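Local coordinates for uncharacterized protein (Thermotoga maritima, PDB 1VMJ) that is of unconfirmed function but is a putative thiamin phosphate synthase of the UPF0047 (YjbQ) family, assembled from three chains with bound sodium in the crystal, at residues 32-37 with 121-126; 60-65 with 142-147. All coordinates share one frame; numbering follows the deposited sequence.

Contact 1 of 2, residues 32-37 with 121-126; sequences NITPLL and RKMDLG
M123 lays its thioether against L37 and T34, an example of a flexible side chain joining a helix start to a sheet edge. Its CG lies beside the backbone N, anti to the carbonyl carbon, and the bend at chi3 (-72°) turns the terminal methyl against the first turn of helix 34-44. There M123 CE meets L37 CB at 3.8 Å and the backbone oxygen T34 O at 3.9 Å. The L37 and M123 side chains cross at about a right angle. T34 presents CG2 to M123 CE at 4.1 Å; with that methyl anti to the backbone N, the hydroxyl T34 OG1 donates a 2.7 Å hydrogen bond to N32 OD1, tilted 17° from the carbonyl plane. T34 N reaches the same oxygen, N32 OD1, at 2.9 Å and nearly along the C=O axis (163°), closing an Asx turn around the N-cap residue I33. T34 OG1 also bonds to V131 N. Replacing T34 with an alanine would probably leave V131 N without its hydroxyl partner, N32 OD1 with one donor fewer, and a gap beside M123 CE. M123 packs further on I116 and I118, L37 on L51 and C53. Cohesion between the segments is thus apolar, while the polar bonds are consistent with a fixed helix start.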
# COMPACT_ATOMS: atom_id res chain seq x y z
N ASN A 32 3.19 18.63 -0.76
CA ASN A 32 1.74 18.47 -0.69
C ASN A 32 1.16 18.66 -2.10
O ASN A 32 1.24 19.72 -2.69
CB ASN A 32 1.12 19.45 0.32
CG ASN A 32 -0.31 19.18 0.58
OD1 ASN A 32 -1.02 18.63 -0.26
ND2 ASN A 32 -0.78 19.58 1.77
N ILE A 33 0.58 17.59 -2.64
CA ILE A 33 0.00 17.61 -4.00
C ILE A 33 -1.54 17.58 -4.00
O ILE A 33 -2.18 17.48 -5.05
CB ILE A 33 0.55 16.46 -4.89
CG1 ILE A 33 0.20 15.07 -4.37
CG2 ILE A 33 2.04 16.68 -5.05
CD1 ILE A 33 0.65 13.96 -5.35
N THR A 34 -2.15 17.68 -2.81
CA THR A 34 -3.58 17.64 -2.72
C THR A 34 -4.29 18.60 -3.67
O THR A 34 -5.23 18.18 -4.36
CB THR A 34 -4.08 17.84 -1.28
OG1 THR A 34 -3.27 17.11 -0.35
CG2 THR A 34 -5.52 17.39 -1.16
N PRO A 35 -3.86 19.88 -3.71
CA PRO A 35 -4.56 20.79 -4.62
C PRO A 35 -4.48 20.42 -6.10
O PRO A 35 -5.38 20.74 -6.88
CB PRO A 35 -3.91 22.13 -4.34
CG PRO A 35 -3.28 21.99 -2.99
CD PRO A 35 -2.84 20.57 -2.92
N LEU A 36 -3.39 19.78 -6.50
CA LEU A 36 -3.24 19.34 -7.88
C LEU A 36 -4.24 18.23 -8.19
O LEU A 36 -4.94 18.27 -9.21
CB LEU A 36 -1.80 18.87 -8.13
CG LEU A 36 -0.70 19.91 -7.86
CD1 LEU A 36 0.64 19.27 -8.09
CD2 LEU A 36 -0.85 21.13 -8.69
N LEU A 37 -4.34 17.25 -7.29
CA LEU A 37 -5.33 16.18 -7.41
C LEU A 37 -6.77 16.71 -7.44
O LEU A 37 -7.60 16.25 -8.22
CB LEU A 37 -5.12 15.13 -6.32
CG LEU A 37 -4.14 14.01 -6.68
CD1 LEU A 37 -2.78 14.49 -6.98
CD2 LEU A 37 -4.12 13.03 -5.52
N ARG A 121 -18.21 14.23 -7.18
CA ARG A 121 -17.20 15.05 -7.85
C ARG A 121 -15.99 15.47 -6.99
O ARG A 121 -15.21 16.32 -7.41
CB ARG A 121 -17.83 16.27 -8.51
CG ARG A 121 -18.77 15.95 -9.67
CD ARG A 121 -18.93 17.15 -10.57
NE ARG A 121 -17.68 17.50 -11.26
CZ ARG A 121 -17.40 18.73 -11.73
NH1 ARG A 121 -18.28 19.74 -11.61
NH2 ARG A 121 -16.24 18.95 -12.32
N LYS A 122 -15.81 14.86 -5.82
CA LYS A 122 -14.71 15.26 -4.96
C LYS A 122 -14.01 14.06 -4.41
O LYS A 122 -14.63 13.01 -4.21
CB LYS A 122 -15.23 16.08 -3.78
CG LYS A 122 -15.96 17.36 -4.14
CD LYS A 122 -15.05 18.36 -4.82
CE LYS A 122 -15.78 19.63 -5.22
NZ LYS A 122 -16.19 20.37 -4.01
N MET A 123 -12.74 14.24 -4.07
CA MET A 123 -12.02 13.24 -3.31
C MET A 123 -12.72 13.06 -1.96
O MET A 123 -13.06 14.05 -1.31
CB MET A 123 -10.57 13.65 -3.08
CG MET A 123 -9.75 13.51 -4.35
SD MET A 123 -7.99 13.73 -4.07
CE MET A 123 -7.98 15.49 -3.77
N ASP A 124 -12.93 11.80 -1.58
CA ASP A 124 -13.71 11.46 -0.40
C ASP A 124 -12.73 11.23 0.75
O ASP A 124 -12.27 10.10 0.96
CB ASP A 124 -14.55 10.24 -0.75
CG ASP A 124 -15.72 10.03 0.13
OD1 ASP A 124 -15.82 10.64 1.22
OD2 ASP A 124 -16.56 9.20 -0.27
N LEU A 125 -12.37 12.31 1.43
CA LEU A 125 -11.26 12.32 2.38
C LEU A 125 -11.75 12.64 3.78
O LEU A 125 -12.75 13.37 3.96
CB LEU A 125 -10.22 13.36 1.99
CG LEU A 125 -9.52 13.17 0.65
CD1 LEU A 125 -8.56 14.29 0.35
CD2 LEU A 125 -8.87 11.85 0.58
N GLY A 126 -11.01 12.13 4.75
CA GLY A 126 -11.21 12.48 6.14
C GLY A 126 -10.65 13.85 6.41
O GLY A 126 -10.07 14.47 5.53

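Contact 2 of 2, residues 60-65 with 142-147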
# COMPACT_ATOMS: atom_id res chain seq x y z
N ALA A 60 10.60 6.89 -5.15
CA ALA A 60 9.72 7.91 -4.62
C ALA A 60 8.37 7.31 -4.30
O ALA A 60 8.03 6.19 -4.66
CB ALA A 60 9.60 9.02 -5.61
N SER A 61 7.59 8.08 -3.54
CA SER A 61 6.31 7.63 -2.99
C SER A 61 5.20 8.61 -3.24
O SER A 61 5.44 9.79 -3.39
CB SER A 61 6.41 7.48 -1.46
OG SER A 61 7.30 6.44 -1.12
N VAL A 62 3.97 8.09 -3.24
CA VAL A 62 2.78 8.91 -3.01
C VAL A 62 2.05 8.32 -1.80
O VAL A 62 1.84 7.12 -1.72
CB VAL A 62 1.87 8.96 -4.21
CG1 VAL A 62 0.60 9.70 -3.89
CG2 VAL A 62 2.58 9.64 -5.38
N PHE A 63 1.74 9.15 -0.82
CA PHE A 63 1.14 8.70 0.43
C PHE A 63 0.27 9.81 0.97
O PHE A 63 0.31 10.95 0.49
CB PHE A 63 2.21 8.30 1.46
CG PHE A 63 3.07 9.46 1.94
CD1 PHE A 63 4.19 9.89 1.24
CD2 PHE A 63 2.74 10.15 3.09
CE1 PHE A 63 4.94 10.99 1.66
CE2 PHE A 63 3.50 11.20 3.54
CZ PHE A 63 4.60 11.63 2.82
N ILE A 64 -0.56 9.42 1.93
CA ILE A 64 -1.45 10.33 2.62
C ILE A 64 -1.07 10.42 4.09
O ILE A 64 -0.98 9.40 4.79
CB ILE A 64 -2.93 9.94 2.48
CG1 ILE A 64 -3.41 10.32 1.07
CG2 ILE A 64 -3.79 10.64 3.50
CD1 ILE A 64 -4.66 9.67 0.60
N ASN A 65 -0.88 11.64 4.59
CA ASN A 65 -0.70 11.84 6.01
C ASN A 65 -0.87 13.31 6.36
O ASN A 65 -1.49 14.02 5.61
CB ASN A 65 0.63 11.22 6.50
CG ASN A 65 0.47 10.61 7.89
OD1 ASN A 65 0.34 11.35 8.87
ND2 ASN A 65 0.33 9.28 7.96
N LYS A 142 11.06 13.89 -12.20
CA LYS A 142 10.38 12.66 -11.85
C LYS A 142 8.90 12.89 -11.88
O LYS A 142 8.40 14.02 -11.86
CB LYS A 142 10.87 12.17 -10.49
CG LYS A 142 12.34 11.80 -10.58
CD LYS A 142 12.97 11.47 -9.27
CE LYS A 142 12.60 10.07 -8.79
NZ LYS A 142 13.32 9.83 -7.47
N ARG A 143 8.16 11.79 -11.95
CA ARG A 143 6.77 11.84 -12.32
C ARG A 143 5.89 11.08 -11.37
O ARG A 143 6.26 10.05 -10.84
CB ARG A 143 6.58 11.27 -13.71
CG ARG A 143 7.55 11.80 -14.72
CD ARG A 143 7.29 11.14 -16.03
NE ARG A 143 8.36 11.45 -16.97
CZ ARG A 143 8.19 11.45 -18.28
NH1 ARG A 143 6.99 11.20 -18.81
NH2 ARG A 143 9.24 11.71 -19.06
N VAL A 144 4.68 11.63 -11.21
CA VAL A 144 3.56 11.02 -10.54
C VAL A 144 2.43 10.88 -11.54
O VAL A 144 2.18 11.79 -12.34
CB VAL A 144 3.11 11.91 -9.36
CG1 VAL A 144 1.74 11.56 -8.85
CG2 VAL A 144 4.13 11.85 -8.24
N LEU A 145 1.76 9.75 -11.49
CA LEU A 145 0.61 9.49 -12.36
C LEU A 145 -0.67 9.64 -11.57
O LEU A 145 -0.77 9.15 -10.45
CB LEU A 145 0.69 8.09 -12.98
CG LEU A 145 -0.39 7.77 -14.02
CD1 LEU A 145 -0.28 8.64 -15.26
CD2 LEU A 145 -0.33 6.28 -14.38
N VAL A 146 -1.65 10.33 -12.16
CA VAL A 146 -3.02 10.37 -11.67
C VAL A 146 -3.88 9.71 -12.73
O VAL A 146 -3.82 10.09 -13.90
CB VAL A 146 -3.52 11.81 -11.46
CG1 VAL A 146 -4.95 11.81 -10.97
CG2 VAL A 146 -2.64 12.54 -10.48
N LYS A 147 -4.65 8.72 -12.30
CA LYS A 147 -5.59 8.04 -13.14
C LYS A 147 -6.92 7.92 -12.43
O LYS A 147 -6.97 7.50 -11.29
CB LYS A 147 -5.06 6.65 -13.51
CG LYS A 147 -5.93 5.84 -14.52
CD LYS A 147 -5.75 6.30 -15.93
CE LYS A 147 -6.49 5.37 -16.90
NZ LYS A 147 -6.17 5.71 -18.35
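V62 and V144 meet through their methyl groups, a small example of how beta-branched residues fill the space between two sheets. V62 CG2 touches V144 CG2 at 3.9 Å and V144 CG1 at 4.1 Å, so one methyl of V62 rests on both branches of V144. In each valine CG1 is anti to the backbone N (chi1 175° in V62, 164° in V144), which leaves CG2 beside that N and turned to the other strand. Two residues earlier on each strand, the K142 chain, bent at chi3, brings K142 NZ to 4.2 Å from A60 CB, a plain van der Waals approach.

Around this pair the packing is shared. C53 on strand 49-55 touches both valines, and Y133 on strand 130-135 touches A60, K142 and V144. The polar partners of K142 NZ are E135, through a salt bridge, and T59 OG1 and D137 O, through hydrogen bonds, which would fix the ammonium group; the side chain is also about 4 Å from a sulfate, probably from the crystallisation liquor, though it may mark an anion pocket. Farther along strand 60-65, N65 OD1 bonds to H104 ND1 of the second subunit, and H104 is a sodium-site residue. The touching strand parts run 21° apart and share no hydrogen bond: two antiparallel sheets pack face to face through V62 and V144, while helix 34-44 packs on the same five-stranded sheet beside them.

In the fold
Both contacts are buried and apolar at heart, yet their places differ. The centre of contact 2 is about 3 Å from the centre of the chain, that of contact 1 about 13 Å; contact 2 joins two sheets directly, whereas contact 1 brings a helix start against strand 122-123, at the edge of the five-stranded sheet within the chain. Strand 142-150 belongs to that same sheet, and L37 CD1 packs on V146 CG2 at 4.0 Å, tying the two together. Both border the same kind of subunit interface, seen from its two sides: D124, next to M123, forms a salt bridge with R17 of the second subunit, and K147, farther along strand 142-150, pairs with E48 of the third.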